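Methyltransferase (Pyrococcus horikoshii, PDB 1IXK) belongs to the RsmB/NOP family of RNA methyltransferases and probably methylates carbon 5 of cytidine in tRNA with S-adenosyl-L-methionine. Local coordinates at residues Ser248-Pro251 with Glu252-Glu255; Val257-Trp260 with Ala261-Asn264; Arg213-Asp216 with Asp217-Phe220; Gly29-Ala32 with Ile33-Glu37. All blocks are in the same frame, centred on the assembly; numbering follows the deposited sequence.

Interaction 1: Ser248-Pro251 with Glu252-Glu255; sequences SLEP and EENE
The side chain of S248 lies against the face of the E253 carboxylate, S248 OG donating to E253 OE2 at 2.8 Å from above the carboxylate plane. With OG anti to the backbone N of its residue (chi1 171°), S248 turns its hydroxyl to E253 while still accepting from E250 N at 3.1 Å, the bond that makes an ST turn. One hydroxyl thus gives and receives. E253 OE2 also rests 3.4 Å from E250 CG, and the two glutamates run side by side with nearly coplanar carboxylates. Their charges have mates elsewhere: R213 for E253, and R23 for E250, whose OE2 also hydrogen-bonds S200 and Y24. Cutting E253 back to an alanine would probably leave S248 OG without its acceptor and cost R213 this salt bridge. Beneath, the amide of N254 spans the turn: ND2 donates to S248 O at 2.8 Å, nearly straight (162°), and OD1 is occupied by T246. Backbone bonds from E253 N to E250 O and from N254 N to P251 O fold the chain over itself. The turn follows strand 240-246 and leads into helix 255-264; helix 215-235 covers E250 and E252 through I218, while R296 of strand 295-297 and F308 of strand 307-314 border N254.

Interaction 2: Val257-Trp260 with Ala261-Asn264; sequences VIQW and ALDN
W260 and N264 lie side by side one helical turn apart, with ring and amide planes only 16° apart, so that the asparagine spreads along the indole. N264 CB sits over one face, 4.0 Å from the centroid of the five-membered ring, in a CH-pi contact, and N264 ND2 lies above the ring plane just beyond the rim, 3.6 Å from W260 CZ2. Both side chains have CG anti to the backbone N (chi1 171° for W260), and this shared turn brings the two flat groups alongside each other. F265, the next residue, meets the same indole edge-to-face.

A different pairing joins Q259 to D263. Here the chains cross at a slant, the amide and carboxylate planes are 29° apart, and Q259 NE2 donates to D263 OD1 at 2.9 Å. The aspartate oxygen stays close to the plane of the amide, whereas NE2 stands above the carboxylate plane. The bend of Q259 at chi2 carries the amide back over the helix, and its OE1 accepts from S288 N. I258 and L262 touch lightly, I258 CG2 to L262 CD1 at 4.4 Å, and both pack on L269 and I291.

Underneath runs regular helical bonding, from A261 N to V257 O (2.9 Å) through to N264 N to W260 O (2.7 Å). The chemistry changes round the helix: I258 and L262 face strand 267-270, V257 and A261 face helix 215-235, and the two polar pairings lie toward the more exposed side, where a neutral amide N-H, and no counter-charge, meets one oxygen of the D263 carboxylate.

Interaction 3: Arg213-Asp216 with Asp217-Phe220; sequences RTMD and DIKF
T214 and D217 close the start of helix 215-235 with a capping box, the reciprocal pairing that supplies partners to the N-H groups of a first helical turn. T214 OG1 accepts from D217 N at 3.1 Å with an N-H...O angle of 156°, and D217 OD2 accepts in return from T214 N at 2.8 Å through its anti lone pair. The same OD2 receives the T214 hydroxyl from above the carboxylate plane, with OG1 at a short 2.5 Å. One carboxylate oxygen is thus gripped by two donors of a single residue. OG1 can serve both partners because it sits between the backbone N and the carbonyl carbon of T214 (chi1 67°). With an alanine at D217, T214 N and the T214 hydroxyl would probably both lose this acceptor, leaving just the half of the box in which the backbone N donates to OG1. Deeper in the turn, T214 O accepts from I218 N at 3.1 Å, in the carbonyl plane, and D216 O from F220 N at 3.0 Å.

The guanidinium of R213 lies with one face above I218 CG1, and its NH1 is taken by E253 and S200. The selenomethionine M215 bends back so that its CE meets I218 CD1 at 3.5 Å. F20 and R23 of helix 18-28 pack on this end of helix 215-235, next to the loop between strand 240-246 and helix 255-264.

Interaction 4: Gly29-Ala32 with Ile33-Glu37; sequences GERA and IRIAE
The opening turns of helix 31-38, in the N-terminal region related to that of RsmF, illustrate how two arginines three residues apart can share one helix side. R34 folds back at chi3 (-72°) and lays one face of its guanidinium over the backbone end of R31, with R34 NH2 3.6 Å from R31 CB and R34 CZ 3.7 Å from R31 CA. R31 instead stretches straight out, CG anti to the backbone N (chi1 -177°). The two chains cross at about a right angle, yet their guanidinium planes end nearly parallel. What lies against the flat face of R34 is thus R31 CA and CB, while the guanidinium of R31 forms salt bridges with E276 and D300, with Y298 adding a cation-pi contact. The main chain beneath is tied by I35 N to R31 O at 2.9 Å and by A36 N to A32 O at 3.0 Å, the latter almost straight at 167°. A32 and I35 turn to helix 18-28, where Y24 and W28 receive them, and I33 meets M7 of helix 5-13. I35 crosses the extended chain of R31 diagonally, I35 CD1 lying 3.9 Å from R31 CG and 3.8 Å from R31 NE.

In the fold
Interaction 1 touches each of the other three. Its E253 OE2 forms a 2.7 Å salt bridge with R213 NH1 of interaction 3, and E250 CG packs 3.7 Å from I218 CD1 there. Farther along the chain, its E252 O approaches V257 CG2 of interaction 2 at 3.3 Å. A lighter touch, L249 CD1 to I35 CG2 at 4.2 Å, links this loop of the RsmB/F methyltransferase region to interaction 4 in the N-terminal region. C247, the predicted nucleophile, precedes the loop. The side chain of S248 is about 6 Å from that of C247, and the side chain of R213 is about 8 Å from that of C247. Interactions 2 and 4, with centres about 28 Å apart, lie away from the predicted sites.

Interaction 1: Ser248-Pro251 with Glu252-Glu255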
ATOM      1  N   SER A 248       7.911  -1.801   3.237  1.00 18.02           N
ATOM      2  CA  SER A 248       9.275  -1.922   3.727  1.00 17.15           C
ATOM      3  C   SER A 248       9.469  -1.106   4.997  1.00 17.04           C
ATOM      4  O   SER A 248       8.819  -0.081   5.188  1.00 16.75           O
ATOM      5  CB  SER A 248      10.252  -1.429   2.654  1.00 18.92           C
ATOM      6  OG  SER A 248      11.576  -1.334   3.155  1.00 19.09           O
ATOM      7  N   LEU A 249      10.365  -1.569   5.860  1.00 14.97           N
ATOM      8  CA  LEU A 249      10.670  -0.862   7.098  1.00 16.47           C
ATOM      9  C   LEU A 249      11.892   0.036   6.907  1.00 15.71           C
ATOM     10  O   LEU A 249      12.168   0.905   7.738  1.00 16.03           O
ATOM     11  CB  LEU A 249      10.981  -1.857   8.217  1.00 16.17           C
ATOM     12  CG  LEU A 249       9.852  -2.757   8.703  1.00 19.16           C
ATOM     13  CD1 LEU A 249      10.420  -3.809   9.651  1.00 20.23           C
ATOM     14  CD2 LEU A 249       8.794  -1.907   9.388  1.00 19.36           C
ATOM     15  N   GLU A 250      12.609  -0.169   5.805  1.00 15.00           N
ATOM     16  CA  GLU A 250      13.839   0.583   5.533  1.00 15.76           C
ATOM     17  C   GLU A 250      13.654   2.058   5.202  1.00 14.51           C
ATOM     18  O   GLU A 250      12.918   2.415   4.279  1.00 13.80           O
ATOM     19  CB  GLU A 250      14.633  -0.060   4.380  1.00 17.43           C
ATOM     20  CG  GLU A 250      14.764  -1.580   4.407  1.00 18.29           C
ATOM     21  CD  GLU A 250      15.205  -2.124   5.750  1.00 20.00           C
ATOM     22  OE1 GLU A 250      16.075  -1.508   6.402  1.00 17.65           O
ATOM     23  OE2 GLU A 250      14.683  -3.182   6.152  1.00 20.98           O
ATOM     24  N   PRO A 251      14.337   2.938   5.946  1.00 13.82           N
ATOM     25  CA  PRO A 251      14.218   4.374   5.680  1.00 14.12           C
ATOM     26  C   PRO A 251      14.676   4.712   4.259  1.00 13.56           C
ATOM     27  O   PRO A 251      14.167   5.646   3.649  1.00 12.59           O
ATOM     28  CB  PRO A 251      15.124   4.999   6.738  1.00 14.18           C
ATOM     29  CG  PRO A 251      15.018   4.038   7.885  1.00 15.97           C
ATOM     30  CD  PRO A 251      15.095   2.691   7.185  1.00 14.53           C
ATOM     31  N   GLU A 252      15.635   3.947   3.733  1.00 13.23           N
ATOM     32  CA  GLU A 252      16.146   4.202   2.387  1.00 13.32           C
ATOM     33  C   GLU A 252      15.079   4.095   1.300  1.00 13.65           C
ATOM     34  O   GLU A 252      15.169   4.765   0.271  1.00 12.20           O
ATOM     35  CB  GLU A 252      17.312   3.253   2.048  1.00 15.70           C
ATOM     36  CG  GLU A 252      18.617   3.544   2.800  1.00 12.02           C
ATOM     37  CD  GLU A 252      18.696   2.868   4.154  1.00 19.05           C
ATOM     38  OE1 GLU A 252      17.655   2.362   4.642  1.00 16.76           O
ATOM     39  OE2 GLU A 252      19.809   2.848   4.736  1.00 15.76           O
ATOM     40  N   GLU A 253      14.078   3.247   1.521  1.00 12.62           N
ATOM     41  CA  GLU A 253      13.007   3.067   0.546  1.00 13.50           C
ATOM     42  C   GLU A 253      11.794   3.918   0.895  1.00 12.68           C
ATOM     43  O   GLU A 253      10.842   4.003   0.113  1.00 11.89           O
ATOM     44  CB  GLU A 253      12.562   1.597   0.501  1.00 16.51           C
ATOM     45  CG  GLU A 253      13.646   0.596   0.160  1.00 20.32           C
ATOM     46  CD  GLU A 253      13.157  -0.835   0.305  1.00 23.07           C
ATOM     47  OE1 GLU A 253      12.325  -1.273  -0.516  1.00 23.59           O
ATOM     48  OE2 GLU A 253      13.595  -1.513   1.255  1.00 24.71           O
ATOM     49  N   ASN A 254      11.828   4.542   2.070  1.00 12.77           N
ATOM     50  CA  ASN A 254      10.707   5.352   2.537  1.00 10.30           C
ATOM     51  C   ASN A 254      11.034   6.835   2.743  1.00 10.01           C
ATOM     52  O   ASN A 254      10.976   7.636   1.800  1.00  9.95           O
ATOM     53  CB  ASN A 254      10.159   4.768   3.848  1.00 12.19           C
ATOM     54  CG  ASN A 254       9.625   3.350   3.684  1.00 14.83           C
ATOM     55  OD1 ASN A 254       9.162   2.972   2.610  1.00 15.33           O
ATOM     56  ND2 ASN A 254       9.664   2.573   4.761  1.00 16.29           N
ATOM     57  N   GLU A 255      11.363   7.192   3.980  1.00  8.74           N
ATOM     58  CA  GLU A 255      11.693   8.574   4.330  1.00  9.93           C
ATOM     59  C   GLU A 255      12.764   9.209   3.444  1.00 11.34           C
ATOM     60  O   GLU A 255      12.658  10.381   3.076  1.00  9.71           O
ATOM     61  CB  GLU A 255      12.139   8.653   5.793  1.00  9.48           C
ATOM     62  CG  GLU A 255      11.008   8.451   6.805  1.00 14.14           C
ATOM     63  CD  GLU A 255      10.743   6.995   7.160  1.00 14.50           C
ATOM     64  OE1 GLU A 255      11.365   6.094   6.561  1.00 13.49           O
ATOM     65  OE2 GLU A 255       9.900   6.758   8.051  1.00 13.78           O
TER

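Interaction 2: Val257-Trp260 with Ala261-Asn264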
ATOM      1  N   VAL A 257      13.494   8.526   0.335  1.00  9.23           N
ATOM      2  CA  VAL A 257      12.955   8.791  -0.991  1.00  9.63           C
ATOM      3  C   VAL A 257      12.058  10.019  -0.939  1.00  9.12           C
ATOM      4  O   VAL A 257      12.096  10.865  -1.837  1.00  8.92           O
ATOM      5  CB  VAL A 257      12.139   7.591  -1.513  1.00 10.20           C
ATOM      6  CG1 VAL A 257      11.509   7.931  -2.859  1.00 11.99           C
ATOM      7  CG2 VAL A 257      13.039   6.374  -1.640  1.00 10.97           C
ATOM      8  N   ILE A 258      11.252  10.115   0.116  1.00  9.41           N
ATOM      9  CA  ILE A 258      10.355  11.258   0.274  1.00  8.99           C
ATOM     10  C   ILE A 258      11.156  12.551   0.493  1.00  8.00           C
ATOM     11  O   ILE A 258      10.819  13.590  -0.072  1.00  9.21           O
ATOM     12  CB  ILE A 258       9.366  11.035   1.445  1.00 10.87           C
ATOM     13  CG1 ILE A 258       8.516   9.792   1.160  1.00  9.76           C
ATOM     14  CG2 ILE A 258       8.440  12.239   1.604  1.00 11.07           C
ATOM     15  CD1 ILE A 258       7.854   9.821  -0.196  1.00 11.32           C
ATOM     16  N   GLN A 259      12.208  12.489   1.307  1.00  9.51           N
ATOM     17  CA  GLN A 259      13.028  13.678   1.533  1.00 11.39           C
ATOM     18  C   GLN A 259      13.648  14.109   0.203  1.00 11.92           C
ATOM     19  O   GLN A 259      13.712  15.300  -0.118  1.00 12.93           O
ATOM     20  CB  GLN A 259      14.148  13.399   2.535  1.00 12.58           C
ATOM     21  CG  GLN A 259      15.003  14.636   2.811  1.00 12.54           C
ATOM     22  CD  GLN A 259      14.225  15.727   3.527  1.00 16.04           C
ATOM     23  OE1 GLN A 259      13.833  15.565   4.674  1.00 16.76           O
ATOM     24  NE2 GLN A 259      13.993  16.838   2.845  1.00 18.09           N
ATOM     25  N   TRP A 260      14.109  13.131  -0.568  1.00 11.29           N
ATOM     26  CA  TRP A 260      14.705  13.421  -1.861  1.00 11.90           C
ATOM     27  C   TRP A 260      13.682  14.121  -2.751  1.00 11.83           C
ATOM     28  O   TRP A 260      14.001  15.097  -3.424  1.00 13.14           O
ATOM     29  CB  TRP A 260      15.182  12.133  -2.538  1.00 10.60           C
ATOM     30  CG  TRP A 260      15.594  12.354  -3.959  1.00 12.22           C
ATOM     31  CD1 TRP A 260      16.686  13.054  -4.401  1.00 12.78           C
ATOM     32  CD2 TRP A 260      14.902  11.912  -5.127  1.00 11.94           C
ATOM     33  NE1 TRP A 260      16.713  13.073  -5.776  1.00 12.69           N
ATOM     34  CE2 TRP A 260      15.629  12.379  -6.248  1.00 13.93           C
ATOM     35  CE3 TRP A 260      13.735  11.165  -5.340  1.00 14.05           C
ATOM     36  CZ2 TRP A 260      15.228  12.123  -7.561  1.00 16.89           C
ATOM     37  CZ3 TRP A 260      13.334  10.910  -6.647  1.00 17.78           C
ATOM     38  CH2 TRP A 260      14.082  11.389  -7.741  1.00 17.77           C
ATOM     39  N   ALA A 261      12.447  13.630  -2.747  1.00 11.31           N
ATOM     40  CA  ALA A 261      11.398  14.231  -3.569  1.00 11.47           C
ATOM     41  C   ALA A 261      11.126  15.675  -3.149  1.00 10.74           C
ATOM     42  O   ALA A 261      10.951  16.551  -3.995  1.00 11.51           O
ATOM     43  CB  ALA A 261      10.118  13.410  -3.470  1.00 10.39           C
ATOM     44  N   LEU A 262      11.081  15.915  -1.842  1.00 12.71           N
ATOM     45  CA  LEU A 262      10.835  17.257  -1.329  1.00 12.84           C
ATOM     46  C   LEU A 262      11.974  18.194  -1.737  1.00 13.32           C
ATOM     47  O   LEU A 262      11.743  19.367  -2.022  1.00 13.74           O
ATOM     48  CB  LEU A 262      10.712  17.231   0.200  1.00 11.92           C
ATOM     49  CG  LEU A 262       9.491  16.538   0.816  1.00 13.97           C
ATOM     50  CD1 LEU A 262       9.696  16.393   2.319  1.00 12.70           C
ATOM     51  CD2 LEU A 262       8.236  17.339   0.521  1.00 14.49           C
ATOM     52  N   ASP A 263      13.198  17.673  -1.767  1.00 12.98           N
ATOM     53  CA  ASP A 263      14.369  18.482  -2.141  1.00 15.40           C
ATOM     54  C   ASP A 263      14.502  18.641  -3.645  1.00 17.03           C
ATOM     55  O   ASP A 263      14.995  19.658  -4.138  1.00 17.08           O
ATOM     56  CB  ASP A 263      15.680  17.838  -1.666  1.00 16.93           C
ATOM     57  CG  ASP A 263      15.771  17.686  -0.166  1.00 19.55           C
ATOM     58  OD1 ASP A 263      15.021  18.364   0.560  1.00 19.03           O
ATOM     59  OD2 ASP A 263      16.626  16.889   0.282  1.00 18.86           O
ATOM     60  N   ASN A 264      14.072  17.624  -4.375  1.00 15.41           N
ATOM     61  CA  ASN A 264      14.217  17.617  -5.821  1.00 18.54           C
ATOM     62  C   ASN A 264      13.060  18.166  -6.660  1.00 18.40           C
ATOM     63  O   ASN A 264      13.283  18.661  -7.766  1.00 18.92           O
ATOM     64  CB  ASN A 264      14.542  16.189  -6.261  1.00 20.34           C
ATOM     65  CG  ASN A 264      15.236  16.141  -7.592  1.00 23.57           C
ATOM     66  OD1 ASN A 264      16.355  16.634  -7.733  1.00 21.87           O
ATOM     67  ND2 ASN A 264      14.572  15.555  -8.588  1.00 21.75           N
TER

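Interaction 3: Arg213-Asp216 with Asp217-Phe220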
ATOM      1  N   ARG A 213      16.801  -9.980   3.169  1.00 32.92           N
ATOM      2  CA  ARG A 213      17.254  -9.124   2.078  1.00 31.60           C
ATOM      3  C   ARG A 213      18.693  -8.686   2.321  1.00 31.22           C
ATOM      4  O   ARG A 213      19.272  -8.964   3.373  1.00 32.10           O
ATOM      5  CB  ARG A 213      16.370  -7.876   1.971  1.00 31.24           C
ATOM      6  CG  ARG A 213      14.873  -8.142   1.897  1.00 31.86           C
ATOM      7  CD  ARG A 213      14.093  -6.831   1.893  1.00 30.47           C
ATOM      8  NE  ARG A 213      14.325  -6.063   0.672  1.00 31.25           N
ATOM      9  CZ  ARG A 213      13.940  -4.802   0.486  1.00 29.17           C
ATOM     10  NH1 ARG A 213      13.301  -4.147   1.447  1.00 28.68           N
ATOM     11  NH2 ARG A 213      14.186  -4.203  -0.669  1.00 29.64           N
ATOM     12  N   THR A 214      19.263  -7.995   1.341  1.00 30.69           N
ATOM     13  CA  THR A 214      20.626  -7.499   1.452  1.00 29.29           C
ATOM     14  C   THR A 214      20.615  -5.986   1.262  1.00 28.13           C
ATOM     15  O   THR A 214      19.658  -5.425   0.729  1.00 26.32           O
ATOM     16  CB  THR A 214      21.538  -8.113   0.380  1.00 28.70           C
ATOM     17  OG1 THR A 214      21.131  -7.648  -0.912  1.00 31.42           O
ATOM     18  CG2 THR A 214      21.451  -9.627   0.415  1.00 29.73           C
HETATM   19  N   MSE A 215      21.685  -5.333   1.698  1.00 27.66           N
HETATM   20  CA  MSE A 215      21.801  -3.889   1.571  1.00 29.30           C
HETATM   21  C   MSE A 215      21.682  -3.544   0.083  1.00 31.44           C
HETATM   22  O   MSE A 215      21.170  -2.487  -0.279  1.00 31.07           O
HETATM   23  CB  MSE A 215      23.150  -3.439   2.144  1.00 28.00           C
HETATM   24  CG  MSE A 215      23.151  -2.093   2.855  1.00 26.49           C
HETATM   25 SE   MSE A 215      21.836  -1.831   4.097  1.00 17.10          SE
HETATM   26  CE  MSE A 215      20.906  -0.574   3.222  1.00 23.66           C
ATOM     27  N   ASP A 216      22.139  -4.455  -0.776  1.00 33.18           N
ATOM     28  CA  ASP A 216      22.064  -4.260  -2.224  1.00 34.18           C
ATOM     29  C   ASP A 216      20.620  -4.230  -2.701  1.00 33.23           C
ATOM     30  O   ASP A 216      20.246  -3.390  -3.519  1.00 34.61           O
ATOM     31  CB  ASP A 216      22.802  -5.380  -2.967  1.00 37.02           C
ATOM     32  CG  ASP A 216      24.264  -5.064  -3.195  1.00 39.05           C
ATOM     33  OD1 ASP A 216      24.976  -5.922  -3.762  1.00 41.74           O
ATOM     34  OD2 ASP A 216      24.700  -3.956  -2.815  1.00 40.52           O
ATOM     35  N   ASP A 217      19.814  -5.160  -2.201  1.00 32.07           N
ATOM     36  CA  ASP A 217      18.412  -5.220  -2.588  1.00 31.46           C
ATOM     37  C   ASP A 217      17.703  -3.928  -2.192  1.00 29.73           C
ATOM     38  O   ASP A 217      16.813  -3.465  -2.899  1.00 27.99           O
ATOM     39  CB  ASP A 217      17.725  -6.416  -1.924  1.00 32.70           C
ATOM     40  CG  ASP A 217      18.367  -7.738  -2.300  1.00 34.09           C
ATOM     41  OD1 ASP A 217      18.463  -8.034  -3.509  1.00 35.26           O
ATOM     42  OD2 ASP A 217      18.777  -8.483  -1.387  1.00 35.86           O
ATOM     43  N   ILE A 218      18.103  -3.351  -1.059  1.00 27.99           N
ATOM     44  CA  ILE A 218      17.503  -2.109  -0.579  1.00 27.43           C
ATOM     45  C   ILE A 218      17.842  -0.970  -1.538  1.00 28.83           C
ATOM     46  O   ILE A 218      16.997  -0.125  -1.836  1.00 27.95           O
ATOM     47  CB  ILE A 218      18.001  -1.762   0.848  1.00 26.49           C
ATOM     48  CG1 ILE A 218      17.583  -2.870   1.823  1.00 26.24           C
ATOM     49  CG2 ILE A 218      17.417  -0.427   1.299  1.00 25.62           C
ATOM     50  CD1 ILE A 218      18.093  -2.686   3.240  1.00 26.17           C
ATOM     51  N   LYS A 219      19.078  -0.960  -2.024  1.00 29.84           N
ATOM     52  CA  LYS A 219      19.523   0.064  -2.965  1.00 32.26           C
ATOM     53  C   LYS A 219      18.763  -0.045  -4.279  1.00 33.54           C
ATOM     54  O   LYS A 219      18.315   0.959  -4.834  1.00 35.08           O
ATOM     55  CB  LYS A 219      21.018  -0.077  -3.245  1.00 32.77           C
ATOM     56  CG  LYS A 219      21.911   0.234  -2.067  1.00 32.23           C
ATOM     57  CD  LYS A 219      21.672   1.638  -1.565  1.00 33.47           C
ATOM     58  CE  LYS A 219      22.815   2.095  -0.690  1.00 34.77           C
ATOM     59  NZ  LYS A 219      24.076   2.187  -1.476  1.00 34.83           N
ATOM     60  N   PHE A 220      18.620  -1.268  -4.777  1.00 34.11           N
ATOM     61  CA  PHE A 220      17.914  -1.488  -6.029  1.00 34.27           C
ATOM     62  C   PHE A 220      16.493  -0.940  -5.952  1.00 33.58           C
ATOM     63  O   PHE A 220      16.050  -0.212  -6.840  1.00 32.16           O
ATOM     64  CB  PHE A 220      17.866  -2.978  -6.365  1.00 35.90           C
ATOM     65  CG  PHE A 220      17.174  -3.278  -7.663  1.00 37.22           C
ATOM     66  CD1 PHE A 220      17.786  -2.983  -8.876  1.00 38.47           C
ATOM     67  CD2 PHE A 220      15.905  -3.846  -7.674  1.00 38.36           C
ATOM     68  CE1 PHE A 220      17.141  -3.242 -10.082  1.00 39.41           C
ATOM     69  CE2 PHE A 220      15.249  -4.108  -8.874  1.00 40.14           C
ATOM     70  CZ  PHE A 220      15.871  -3.809 -10.082  1.00 40.01           C
TER

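Interaction 4: Gly29-Ala32 with Ile33-Glu37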
ATOM      1  N   GLY A  29      15.194   0.752  18.928  1.00 22.39           N
ATOM      2  CA  GLY A  29      15.634   0.299  20.238  1.00 23.07           C
ATOM      3  C   GLY A  29      15.053  -1.057  20.589  1.00 24.17           C
ATOM      4  O   GLY A  29      14.913  -1.916  19.719  1.00 23.33           O
ATOM      5  N   GLU A  30      14.699  -1.253  21.858  1.00 26.07           N
ATOM      6  CA  GLU A  30      14.138  -2.529  22.308  1.00 28.45           C
ATOM      7  C   GLU A  30      12.870  -2.949  21.565  1.00 26.74           C
ATOM      8  O   GLU A  30      12.553  -4.136  21.497  1.00 25.38           O
ATOM      9  CB  GLU A  30      13.861  -2.498  23.817  1.00 32.62           C
ATOM     10  CG  GLU A  30      12.999  -1.333  24.295  1.00 39.30           C
ATOM     11  CD  GLU A  30      13.803  -0.074  24.578  1.00 43.35           C
ATOM     12  OE1 GLU A  30      14.432   0.470  23.642  1.00 45.59           O
ATOM     13  OE2 GLU A  30      13.804   0.374  25.746  1.00 45.62           O
ATOM     14  N   ARG A  31      12.144  -1.986  21.006  1.00 25.43           N
ATOM     15  CA  ARG A  31      10.925  -2.304  20.267  1.00 23.89           C
ATOM     16  C   ARG A  31      11.274  -3.131  19.027  1.00 23.21           C
ATOM     17  O   ARG A  31      10.426  -3.832  18.471  1.00 22.02           O
ATOM     18  CB  ARG A  31      10.199  -1.020  19.847  1.00 23.33           C
ATOM     19  CG  ARG A  31       8.880  -1.269  19.122  1.00 22.99           C
ATOM     20  CD  ARG A  31       8.268   0.018  18.594  1.00 23.21           C
ATOM     21  NE  ARG A  31       7.015  -0.234  17.889  1.00 23.01           N
ATOM     22  CZ  ARG A  31       6.255   0.710  17.341  1.00 23.03           C
ATOM     23  NH1 ARG A  31       6.619   1.981  17.411  1.00 22.09           N
ATOM     24  NH2 ARG A  31       5.125   0.381  16.725  1.00 19.50           N
ATOM     25  N   ALA A  32      12.532  -3.050  18.605  1.00 21.72           N
ATOM     26  CA  ALA A  32      12.992  -3.789  17.437  1.00 21.93           C
ATOM     27  C   ALA A  32      12.598  -5.265  17.510  1.00 21.83           C
ATOM     28  O   ALA A  32      12.093  -5.827  16.542  1.00 20.36           O
ATOM     29  CB  ALA A  32      14.506  -3.653  17.298  1.00 23.69           C
ATOM     30  N   ILE A  33      12.824  -5.888  18.661  1.00 21.72           N
ATOM     31  CA  ILE A  33      12.490  -7.295  18.833  1.00 23.38           C
ATOM     32  C   ILE A  33      10.982  -7.535  18.727  1.00 21.71           C
ATOM     33  O   ILE A  33      10.547  -8.514  18.126  1.00 22.16           O
ATOM     34  CB  ILE A  33      13.001  -7.828  20.202  1.00 26.03           C
ATOM     35  CG1 ILE A  33      12.642  -9.308  20.360  1.00 27.32           C
ATOM     36  CG2 ILE A  33      12.402  -7.022  21.337  1.00 27.05           C
ATOM     37  CD1 ILE A  33      13.296 -10.206  19.336  1.00 29.07           C
ATOM     38  N   ARG A  34      10.190  -6.635  19.301  1.00 20.93           N
ATOM     39  CA  ARG A  34       8.737  -6.771  19.264  1.00 21.83           C
ATOM     40  C   ARG A  34       8.186  -6.667  17.839  1.00 21.40           C
ATOM     41  O   ARG A  34       7.219  -7.341  17.486  1.00 21.32           O
ATOM     42  CB  ARG A  34       8.087  -5.719  20.170  1.00 23.34           C
ATOM     43  CG  ARG A  34       8.537  -5.824  21.631  1.00 26.06           C
ATOM     44  CD  ARG A  34       7.538  -5.200  22.598  1.00 28.15           C
ATOM     45  NE  ARG A  34       7.502  -3.740  22.542  1.00 30.08           N
ATOM     46  CZ  ARG A  34       8.484  -2.944  22.957  1.00 31.33           C
ATOM     47  NH1 ARG A  34       9.596  -3.459  23.462  1.00 31.25           N
ATOM     48  NH2 ARG A  34       8.350  -1.627  22.875  1.00 31.64           N
ATOM     49  N   ILE A  35       8.805  -5.823  17.023  1.00 21.21           N
ATOM     50  CA  ILE A  35       8.380  -5.656  15.637  1.00 19.66           C
ATOM     51  C   ILE A  35       8.758  -6.904  14.838  1.00 20.50           C
ATOM     52  O   ILE A  35       7.940  -7.448  14.095  1.00 19.72           O
ATOM     53  CB  ILE A  35       9.053  -4.420  15.000  1.00 20.01           C
ATOM     54  CG1 ILE A  35       8.468  -3.142  15.613  1.00 20.45           C
ATOM     55  CG2 ILE A  35       8.879  -4.444  13.480  1.00 20.37           C
ATOM     56  CD1 ILE A  35       9.268  -1.892  15.309  1.00 19.58           C
ATOM     57  N   ALA A  36       9.998  -7.357  15.007  1.00 20.35           N
ATOM     58  CA  ALA A  36      10.492  -8.533  14.298  1.00 20.99           C
ATOM     59  C   ALA A  36       9.666  -9.783  14.598  1.00 23.06           C
ATOM     60  O   ALA A  36       9.275 -10.513  13.684  1.00 21.93           O
ATOM     61  CB  ALA A  36      11.955  -8.777  14.649  1.00 21.97           C
ATOM     62  N   GLU A  37       9.394 -10.028  15.876  1.00 23.47           N
ATOM     63  CA  GLU A  37       8.615 -11.202  16.253  1.00 24.01           C
ATOM     64  C   GLU A  37       7.158 -11.097  15.816  1.00 24.42           C
ATOM     65  O   GLU A  37       6.576 -12.078  15.360  1.00 23.11           O
ATOM     66  CB  GLU A  37       8.666 -11.424  17.765  1.00 26.21           C
ATOM     67  CG  GLU A  37      10.053 -11.683  18.311  1.00 29.32           C
ATOM     68  CD  GLU A  37      10.028 -12.044  19.779  1.00 32.94           C
ATOM     69  OE1 GLU A  37       9.306 -11.367  20.545  1.00 32.68           O
ATOM     70  OE2 GLU A  37      10.735 -12.998  20.167  1.00 35.10           O
TER